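Local coordinates for putative uncharacterized protein (Coprinopsis cinerea, PDB 3W9A) that is the catalytic domain of a family 131 glycoside hydrolase, a beta-jelly roll that probably cleaves beta-glucan chains, at residues A[44-49]-A[58-63]; A[64-69]-A[203-208]; A[139-144]-A[168-173]. All blocks are in the same frame, centred on the assembly; numbering follows the deposited sequence.

All three contacts belong to one beta-jelly roll, but they hold it in different ways. Contact 1 works within a sheet: backbone hydrogen bonds join strand 44-47 to strand 61-66, and its outer end is exposed. Contacts 2 and 3 both bridge the same two sheets. Contact 2 uses the continuation of strand 61-66; its aliphatic core is buried, and an asparagine closes its partly exposed loop end. It touches contact 1 through Leu44 and Val64. In contact 3 the touching residues are all buried. Its side-chain contacts are apolar and centred on a tryptophan. It lies across the chain's centre from contact 1, with nearest atoms about 17 Å apart.

Contact 1: A[44-49]-A[58-63]; sequences LNLDPS and ELRGLK
Strands 44-47 and 61-63 run antiparallel, their axes 4.7 Å apart, with Asn45 facing Lys63 and Asp47 facing Gly61 as hydrogen-bonded pairs around the non-hydrogen-bonded pair Leu46 and Leu62. This is strand pairing within one sheet of the beta-jelly roll. Lys63 N gives a short bond of 2.7 Å to Asn45 O, and Asn45 N returns one to Lys63 O. At the other end Gly61 N meets Asp47 O at 3.0 Å; the return bond from Asp47 N to Gly61 O is weak. Leu62 carries the apolar side. With chi1 at 179° and chi2 at 71°, it brings CD1 to 3.9 Å from Leu44 CD2 and 4.1 Å from Leu46 CD2. One methyl thus touches two leucines of the partner strand. Arg60 CD packs against Leu46 CB at 3.7 Å. Arg60 NH1 bonds to the backbone oxygens of Phe9 and Asn10. Beyond the pairing, Asp47 OD1 accepts from Ser49 N and Ser49 OG, which arrive from opposite faces of the carboxylate plane. The bond from Ser49 N makes an Asx turn where strand 44-47 ends. Leu44, Leu46 and Leu62 all pack on Phe18 of helix 15-18. Leu44 and Leu62 also reach Leu81 of strand 77-83 in the other sheet. Strand 213-224 pairs with strand 61-66, bonding at Leu62 through Val217.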
loop_
_atom_site.group_PDB
_atom_site.type_symbol
_atom_site.label_atom_id
_atom_site.label_comp_id
_atom_site.label_asym_id
_atom_site.label_seq_id
_atom_site.Cartn_x
_atom_site.Cartn_y
_atom_site.Cartn_z
ATOM N N LEU A 44 8.288 4.732 10.299
ATOM C CA LEU A 44 7.786 3.362 10.247
ATOM C C LEU A 44 7.709 2.757 11.632
ATOM O O LEU A 44 8.701 2.710 12.350
ATOM C CB LEU A 44 8.673 2.497 9.338
ATOM C CG LEU A 44 8.732 2.908 7.863
ATOM C CD1 LEU A 44 9.785 2.091 7.133
ATOM C CD2 LEU A 44 7.370 2.799 7.151
ATOM N N ASN A 45 6.517 2.309 12.011
ATOM C CA ASN A 45 6.318 1.644 13.284
ATOM C C ASN A 45 5.432 0.422 13.138
ATOM O O ASN A 45 4.561 0.366 12.269
ATOM C CB ASN A 45 5.735 2.611 14.316
ATOM C CG ASN A 45 6.691 3.717 14.655
ATOM O OD1 ASN A 45 6.625 4.817 14.081
ATOM N ND2 ASN A 45 7.651 3.415 15.520
ATOM N N LEU A 46 5.655 -0.544 14.020
ATOM C CA LEU A 46 5.046 -1.861 13.949
ATOM C C LEU A 46 4.358 -2.200 15.266
ATOM O O LEU A 46 4.895 -1.904 16.335
ATOM C CB LEU A 46 6.136 -2.884 13.655
ATOM C CG LEU A 46 6.927 -2.662 12.356
ATOM C CD1 LEU A 46 8.423 -2.911 12.545
ATOM C CD2 LEU A 46 6.364 -3.522 11.240
ATOM N N ASP A 47 3.169 -2.817 15.187
ATOM C CA ASP A 47 2.353 -3.104 16.372
ATOM C C ASP A 47 1.201 -4.041 16.020
ATOM O O ASP A 47 0.640 -3.958 14.922
ATOM C CB ASP A 47 1.785 -1.794 16.953
ATOM C CG ASP A 47 1.282 -1.933 18.379
ATOM O OD1 ASP A 47 0.055 -2.151 18.578
ATOM O OD2 ASP A 47 2.118 -1.830 19.296
ATOM N N PRO A 48 0.819 -4.922 16.955
ATOM C CA PRO A 48 -0.313 -5.786 16.704
ATOM C C PRO A 48 -1.613 -5.034 16.416
ATOM O O PRO A 48 -2.428 -5.523 15.640
ATOM C CB PRO A 48 -0.428 -6.607 17.995
ATOM C CG PRO A 48 0.409 -5.891 18.995
ATOM C CD PRO A 48 1.518 -5.306 18.186
ATOM N N SER A 49 -1.794 -3.852 17.005
ATOM C CA SER A 49 -3.002 -3.068 16.755
ATOM C C SER A 49 -2.976 -2.362 15.399
ATOM O O SER A 49 -3.953 -1.716 14.999
ATOM C CB SER A 49 -3.201 -2.032 17.874
ATOM O OG SER A 49 -2.198 -1.041 17.850
ATOM N N GLU A 58 -0.952 -12.860 10.166
ATOM C CA GLU A 58 -0.030 -11.754 10.436
ATOM C C GLU A 58 0.031 -11.397 11.934
ATOM O O GLU A 58 -0.992 -11.287 12.587
ATOM C CB GLU A 58 -0.484 -10.519 9.633
ATOM C CG GLU A 58 -0.091 -10.555 8.172
ATOM C CD GLU A 58 1.413 -10.447 8.003
ATOM O OE1 GLU A 58 2.067 -11.505 7.791
ATOM O OE2 GLU A 58 1.940 -9.314 8.132
ATOM N N LEU A 59 1.231 -11.205 12.471
ATOM C CA LEU A 59 1.388 -10.861 13.866
ATOM C C LEU A 59 1.132 -9.373 14.077
ATOM O O LEU A 59 0.620 -8.970 15.114
ATOM C CB LEU A 59 2.806 -11.176 14.350
ATOM C CG LEU A 59 3.322 -12.606 14.171
ATOM C CD1 LEU A 59 4.766 -12.673 14.641
ATOM C CD2 LEU A 59 2.471 -13.625 14.903
ATOM N N ARG A 60 1.520 -8.547 13.106
ATOM C CA ARG A 60 1.414 -7.099 13.280
ATOM C C ARG A 60 1.119 -6.359 11.980
ATOM O O ARG A 60 1.097 -6.956 10.911
ATOM C CB ARG A 60 2.680 -6.568 13.957
ATOM C CG ARG A 60 3.939 -6.756 13.164
ATOM C CD ARG A 60 5.148 -6.396 14.005
ATOM N NE ARG A 60 5.408 -7.409 15.016
ATOM C CZ ARG A 60 6.033 -8.564 14.806
ATOM N NH1 ARG A 60 6.498 -8.902 13.606
ATOM N NH2 ARG A 60 6.184 -9.403 15.827
ATOM N N GLY A 61 0.832 -5.064 12.096
ATOM C CA GLY A 61 0.725 -4.168 10.933
ATOM C C GLY A 61 1.732 -3.013 10.975
ATOM O O GLY A 61 2.470 -2.831 11.944
ATOM N N LEU A 62 1.755 -2.229 9.903
ATOM C CA LEU A 62 2.688 -1.129 9.764
ATOM C C LEU A 62 1.964 0.194 9.846
ATOM O O LEU A 62 1.000 0.419 9.108
ATOM C CB LEU A 62 3.393 -1.224 8.425
ATOM C CG LEU A 62 4.392 -0.123 8.096
ATOM C CD1 LEU A 62 5.648 -0.226 8.955
ATOM C CD2 LEU A 62 4.764 -0.210 6.629
ATOM N N LYS A 63 2.404 1.057 10.755
ATOM C CA LYS A 63 1.975 2.461 10.748
ATOM C C LYS A 63 2.965 3.245 9.919
ATOM O O LYS A 63 4.141 3.303 10.249
ATOM C CB LYS A 63 1.946 3.056 12.161
ATOM C CG LYS A 63 1.183 4.377 12.215
ATOM C CD LYS A 63 1.525 5.295 13.394
ATOM C CE LYS A 63 1.864 4.612 14.676
ATOM N NZ LYS A 63 1.875 5.552 15.850
#

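Contact 2: A[64-69]-A[203-208]; sequences VTIDTT and VLRIVN
Val64 and Ile66 meet Val203 and Arg205 in a packing contact between the two sheets of the jelly roll, closed at one end by a side-chain hydrogen bond. Strands 64-66 and 203-205 run nearly parallel at 17°. Their axes are 8.2 Å apart, a spacing filled by side chains. Val64 CG1 touches Val203 CG2 at 3.9 Å. Ile66 has CG1 between its backbone N and carbonyl carbon (chi1 52°), and the extended chain beyond carries CD1 to Arg205 CB at 3.8 Å. The same methyl meets Val203 CG1, the two side chains crossing at about a right angle. The polar end of Arg205 turns to its own loop. NE and NH2 both grip Val207 O, which lies in the guanidinium plane, while NH1 forms a salt bridge with Glu213. In the loops past the strands, Thr68 O lies near the amide plane of Asn208 and accepts from its ND2 at 3.2 Å; ND2 also bonds Gln75 O. Asn208 OD1 rests 3.3 Å from Thr68 CB. With an alanine here the amide is gone, and Thr68 O and Gln75 O are likely to lose their shared donor, leaving the loop ends freer to separate. Thr79 of strand 77-83 bonds Thr65 O through OG1 and pairs by its backbone with Val203, linking both sheets. Two sheets packed face to face through aliphatic side chains are characteristic of a beta-sandwich, here the GH131 beta-jelly roll.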
loop_
_atom_site.group_PDB
_atom_site.type_symbol
_atom_site.label_atom_id
_atom_site.label_comp_id
_atom_site.label_asym_id
_atom_site.label_seq_id
_atom_site.Cartn_x
_atom_site.Cartn_y
_atom_site.Cartn_z
ATOM N N VAL A 64 2.492 3.861 8.846
ATOM C CA VAL A 64 3.350 4.662 7.973
ATOM C C VAL A 64 3.107 6.100 8.357
ATOM O O VAL A 64 1.990 6.553 8.274
ATOM C CB VAL A 64 2.986 4.407 6.484
ATOM C CG1 VAL A 64 3.578 5.469 5.575
ATOM C CG2 VAL A 64 3.426 3.009 6.068
ATOM N N THR A 65 4.148 6.818 8.775
ATOM C CA THR A 65 3.997 8.221 9.149
ATOM C C THR A 65 4.767 9.162 8.219
ATOM O O THR A 65 5.971 8.995 7.995
ATOM C CB THR A 65 4.428 8.474 10.629
ATOM O OG1 THR A 65 3.616 7.703 11.519
ATOM C CG2 THR A 65 4.309 9.968 11.009
ATOM N N ILE A 66 4.070 10.179 7.719
ATOM C CA ILE A 66 4.707 11.295 7.033
ATOM C C ILE A 66 4.628 12.561 7.882
ATOM O O ILE A 66 3.595 12.868 8.477
ATOM C CB ILE A 66 4.110 11.534 5.630
ATOM C CG1 ILE A 66 2.581 11.659 5.695
ATOM C CG2 ILE A 66 4.568 10.429 4.680
ATOM C CD1 ILE A 66 1.907 12.119 4.419
ATOM N N ASP A 67 5.750 13.257 8.009
ATOM C CA ASP A 67 5.741 14.575 8.636
ATOM C C ASP A 67 6.573 15.505 7.785
ATOM O O ASP A 67 7.012 15.110 6.692
ATOM C CB ASP A 67 6.212 14.523 10.104
ATOM C CG ASP A 67 7.680 14.148 10.259
ATOM O OD1 ASP A 67 8.461 14.141 9.283
ATOM O OD2 ASP A 67 8.051 13.828 11.398
ATOM N N THR A 68 6.788 16.729 8.274
ATOM C CA THR A 68 7.488 17.743 7.511
ATOM C C THR A 68 8.940 17.378 7.228
ATOM O O THR A 68 9.513 17.902 6.296
ATOM C CB THR A 68 7.462 19.134 8.184
ATOM O OG1 THR A 68 8.169 19.100 9.425
ATOM C CG2 THR A 68 6.078 19.569 8.414
ATOM N N THR A 69 9.519 16.460 8.002
ATOM C CA THR A 69 10.888 16.005 7.736
ATOM C C THR A 69 10.984 14.824 6.768
ATOM O O THR A 69 12.087 14.358 6.493
ATOM C CB THR A 69 11.598 15.586 9.020
ATOM O OG1 THR A 69 11.096 14.297 9.452
ATOM C CG2 THR A 69 11.416 16.648 10.119
ATOM N N VAL A 203 3.145 6.196 1.268
ATOM C CA VAL A 203 2.361 7.418 1.077
ATOM C C VAL A 203 3.213 8.566 0.624
ATOM O O VAL A 203 4.281 8.813 1.193
ATOM C CB VAL A 203 1.713 7.883 2.395
ATOM C CG1 VAL A 203 0.778 9.056 2.139
ATOM C CG2 VAL A 203 0.965 6.739 3.036
ATOM N N LEU A 204 2.720 9.262 -0.396
ATOM C CA LEU A 204 3.257 10.527 -0.829
ATOM C C LEU A 204 2.175 11.553 -0.639
ATOM O O LEU A 204 1.015 11.316 -1.024
ATOM C CB LEU A 204 3.675 10.466 -2.306
ATOM C CG LEU A 204 4.190 11.742 -2.999
ATOM C CD1 LEU A 204 5.093 11.319 -4.144
ATOM C CD2 LEU A 204 3.065 12.623 -3.539
ATOM N N ARG A 205 2.538 12.681 -0.030
ATOM C CA ARG A 205 1.694 13.888 -0.065
ATOM C C ARG A 205 2.473 15.060 -0.674
ATOM O O ARG A 205 3.618 15.323 -0.281
ATOM C CB ARG A 205 1.206 14.268 1.335
ATOM C CG ARG A 205 -0.057 15.098 1.297
ATOM C CD ARG A 205 -0.506 15.489 2.694
ATOM N NE ARG A 205 0.251 16.620 3.195
ATOM C CZ ARG A 205 0.197 17.079 4.438
ATOM N NH1 ARG A 205 -0.577 16.503 5.363
ATOM N NH2 ARG A 205 0.916 18.138 4.755
ATOM N N ILE A 206 1.846 15.778 -1.604
ATOM C CA ILE A 206 2.542 16.844 -2.330
ATOM C C ILE A 206 2.848 18.029 -1.415
ATOM O O ILE A 206 3.994 18.451 -1.339
ATOM C CB ILE A 206 1.787 17.303 -3.598
ATOM C CG1 ILE A 206 1.716 16.171 -4.631
ATOM C CG2 ILE A 206 2.475 18.500 -4.264
ATOM C CD1 ILE A 206 0.716 16.422 -5.736
ATOM N N VAL A 207 1.841 18.555 -0.727
ATOM C CA VAL A 207 2.025 19.743 0.127
ATOM C C VAL A 207 2.663 19.372 1.462
ATOM O O VAL A 207 2.166 18.498 2.163
ATOM C CB VAL A 207 0.692 20.470 0.380
ATOM C CG1 VAL A 207 0.863 21.607 1.390
ATOM C CG2 VAL A 207 0.160 21.014 -0.930
ATOM N N ASN A 208 3.763 20.042 1.806
ATOM C CA ASN A 208 4.499 19.762 3.028
ATOM C C ASN A 208 4.107 20.721 4.155
ATOM O O ASN A 208 4.333 21.939 4.067
ATOM C CB ASN A 208 5.988 19.874 2.734
ATOM C CG ASN A 208 6.867 19.558 3.931
ATOM O OD1 ASN A 208 6.591 19.957 5.070
ATOM N ND2 ASN A 208 7.953 18.848 3.672
#

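Contact 3: A[139-144]-A[168-173]; sequences WYAGGT and KTVGLW
The indole of Trp139 lies against Leu172 across the interior of the beta-jelly roll, one flat face turned to the leucine. Leu172 CB sits 3.6 Å from the centroid of the six-membered ring and only 7° off its normal, a CH-pi contact over the face. The methyls follow the same face toward the five-membered ring: CD2 comes 3.7 Å from Trp139 CG, and CD1 lies near Trp139 NE1. The leucine and the indole run alongside each other, pointing opposite ways. A chi1 of 180° in Trp139 sends the ring across the gap to the far strand. Its outer rim meets Val170, whose CG2 is 3.7 Å from Trp139 CZ2 and whose carbonyl oxygen lies at the ring edge, near its plane. Strands 139-141 and 169-173 run antiparallel but belong to different sheets, with axes 8.2 Å apart. From the strands flanking 169-176, the Tyr161 ring meets the indole, and Val185 also touches the Trp139 side chain. Beyond Trp139, a type I' turn from Ala141 to Thr144 reverses the chain. Just before that reversal, Ala141 CB presses on Val170 CG1 at 3.6 Å.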
loop_
_atom_site.group_PDB
_atom_site.type_symbol
_atom_site.label_atom_id
_atom_site.label_comp_id
_atom_site.label_asym_id
_atom_site.label_seq_id
_atom_site.Cartn_x
_atom_site.Cartn_y
_atom_site.Cartn_z
ATOM N N TRP A 139 -9.617 4.844 -6.066
ATOM C CA TRP A 139 -8.700 4.018 -6.857
ATOM C C TRP A 139 -8.687 4.503 -8.275
ATOM O O TRP A 139 -9.750 4.782 -8.862
ATOM C CB TRP A 139 -9.112 2.554 -6.863
ATOM C CG TRP A 139 -8.214 1.681 -7.662
ATOM C CD1 TRP A 139 -6.925 1.323 -7.355
ATOM C CD2 TRP A 139 -8.519 1.045 -8.904
ATOM N NE1 TRP A 139 -6.421 0.501 -8.339
ATOM C CE2 TRP A 139 -7.385 0.308 -9.292
ATOM C CE3 TRP A 139 -9.646 1.024 -9.728
ATOM C CZ2 TRP A 139 -7.341 -0.430 -10.473
ATOM C CZ3 TRP A 139 -9.604 0.277 -10.892
ATOM C CH2 TRP A 139 -8.463 -0.437 -11.255
ATOM N N TYR A 140 -7.483 4.585 -8.829
ATOM C CA TYR A 140 -7.268 5.054 -10.176
ATOM C C TYR A 140 -6.616 3.981 -11.038
ATOM O O TYR A 140 -5.832 3.149 -10.553
ATOM C CB TYR A 140 -6.372 6.274 -10.141
ATOM C CG TYR A 140 -7.016 7.470 -9.506
ATOM C CD1 TYR A 140 -7.405 8.562 -10.278
ATOM C CD2 TYR A 140 -7.273 7.501 -8.147
ATOM C CE1 TYR A 140 -7.998 9.671 -9.700
ATOM C CE2 TYR A 140 -7.888 8.596 -7.559
ATOM C CZ TYR A 140 -8.241 9.679 -8.334
ATOM O OH TYR A 140 -8.832 10.774 -7.741
ATOM N N ALA A 141 -6.928 4.022 -12.326
ATOM C CA ALA A 141 -6.262 3.172 -13.313
ATOM C C ALA A 141 -6.110 3.951 -14.615
ATOM O O ALA A 141 -7.092 4.497 -15.138
ATOM C CB ALA A 141 -7.037 1.890 -13.533
ATOM N N GLY A 142 -4.878 4.032 -15.120
ATOM C CA GLY A 142 -4.610 4.755 -16.365
ATOM C C GLY A 142 -4.766 6.265 -16.263
ATOM O O GLY A 142 -4.808 6.941 -17.271
ATOM N N GLY A 143 -4.818 6.798 -15.048
ATOM C CA GLY A 143 -4.963 8.237 -14.817
ATOM C C GLY A 143 -6.375 8.671 -14.433
ATOM O O GLY A 143 -6.605 9.846 -14.164
ATOM N N THR A 144 -7.312 7.721 -14.396
ATOM C CA THR A 144 -8.728 8.009 -14.203
ATOM C C THR A 144 -9.282 7.265 -12.986
ATOM O O THR A 144 -9.124 6.035 -12.882
ATOM C CB THR A 144 -9.544 7.538 -15.425
ATOM O OG1 THR A 144 -8.968 8.052 -16.630
ATOM C CG2 THR A 144 -10.983 7.985 -15.328
ATOM N N LYS A 168 -2.065 -5.752 -20.662
ATOM C CA LYS A 168 -1.837 -4.373 -20.199
ATOM C C LYS A 168 -3.130 -3.748 -19.670
ATOM O O LYS A 168 -3.532 -2.651 -20.056
ATOM C CB LYS A 168 -1.147 -3.520 -21.280
ATOM C CG LYS A 168 0.330 -3.869 -21.450
ATOM C CD LYS A 168 0.926 -3.345 -22.746
ATOM C CE LYS A 168 0.951 -1.823 -22.819
ATOM N NZ LYS A 168 2.033 -1.228 -21.985
ATOM N N THR A 169 -3.777 -4.477 -18.766
ATOM C CA THR A 169 -4.963 -3.993 -18.072
ATOM C C THR A 169 -4.876 -4.230 -16.561
ATOM O O THR A 169 -4.161 -5.120 -16.087
ATOM C CB THR A 169 -6.251 -4.672 -18.572
ATOM O OG1 THR A 169 -6.241 -6.069 -18.225
ATOM C CG2 THR A 169 -6.421 -4.488 -20.083
ATOM N N VAL A 170 -5.661 -3.444 -15.833
ATOM C CA VAL A 170 -5.780 -3.555 -14.383
ATOM C C VAL A 170 -7.246 -3.395 -13.904
ATOM O O VAL A 170 -7.967 -2.483 -14.320
ATOM C CB VAL A 170 -4.863 -2.542 -13.671
ATOM C CG1 VAL A 170 -5.208 -1.114 -14.055
ATOM C CG2 VAL A 170 -4.936 -2.721 -12.170
ATOM N N GLY A 171 -7.676 -4.319 -13.057
ATOM C CA GLY A 171 -8.951 -4.227 -12.361
ATOM C C GLY A 171 -8.725 -4.100 -10.874
ATOM O O GLY A 171 -7.570 -4.049 -10.404
ATOM N N LEU A 172 -9.820 -4.051 -10.118
ATOM C CA LEU A 172 -9.744 -3.857 -8.678
ATOM C C LEU A 172 -10.659 -4.826 -7.918
ATOM O O LEU A 172 -11.857 -4.967 -8.250
ATOM C CB LEU A 172 -10.121 -2.421 -8.331
ATOM C CG LEU A 172 -10.035 -2.065 -6.852
ATOM C CD1 LEU A 172 -8.568 -2.008 -6.426
ATOM C CD2 LEU A 172 -10.768 -0.755 -6.558
ATOM N N TRP A 173 -10.091 -5.498 -6.918
ATOM C CA TRP A 173 -10.877 -6.257 -5.950
ATOM C C TRP A 173 -10.902 -5.446 -4.644
ATOM O O TRP A 173 -9.907 -4.822 -4.274
ATOM C CB TRP A 173 -10.309 -7.655 -5.728
ATOM C CG TRP A 173 -10.305 -8.512 -6.959
ATOM C CD1 TRP A 173 -9.542 -8.333 -8.068
ATOM C CD2 TRP A 173 -11.091 -9.685 -7.199
ATOM N NE1 TRP A 173 -9.805 -9.319 -8.994
ATOM C CE2 TRP A 173 -10.736 -10.176 -8.476
ATOM C CE3 TRP A 173 -12.042 -10.392 -6.446
ATOM C CZ2 TRP A 173 -11.328 -11.315 -9.041
ATOM C CZ3 TRP A 173 -12.624 -11.529 -7.002
ATOM C CH2 TRP A 173 -12.267 -11.974 -8.296
#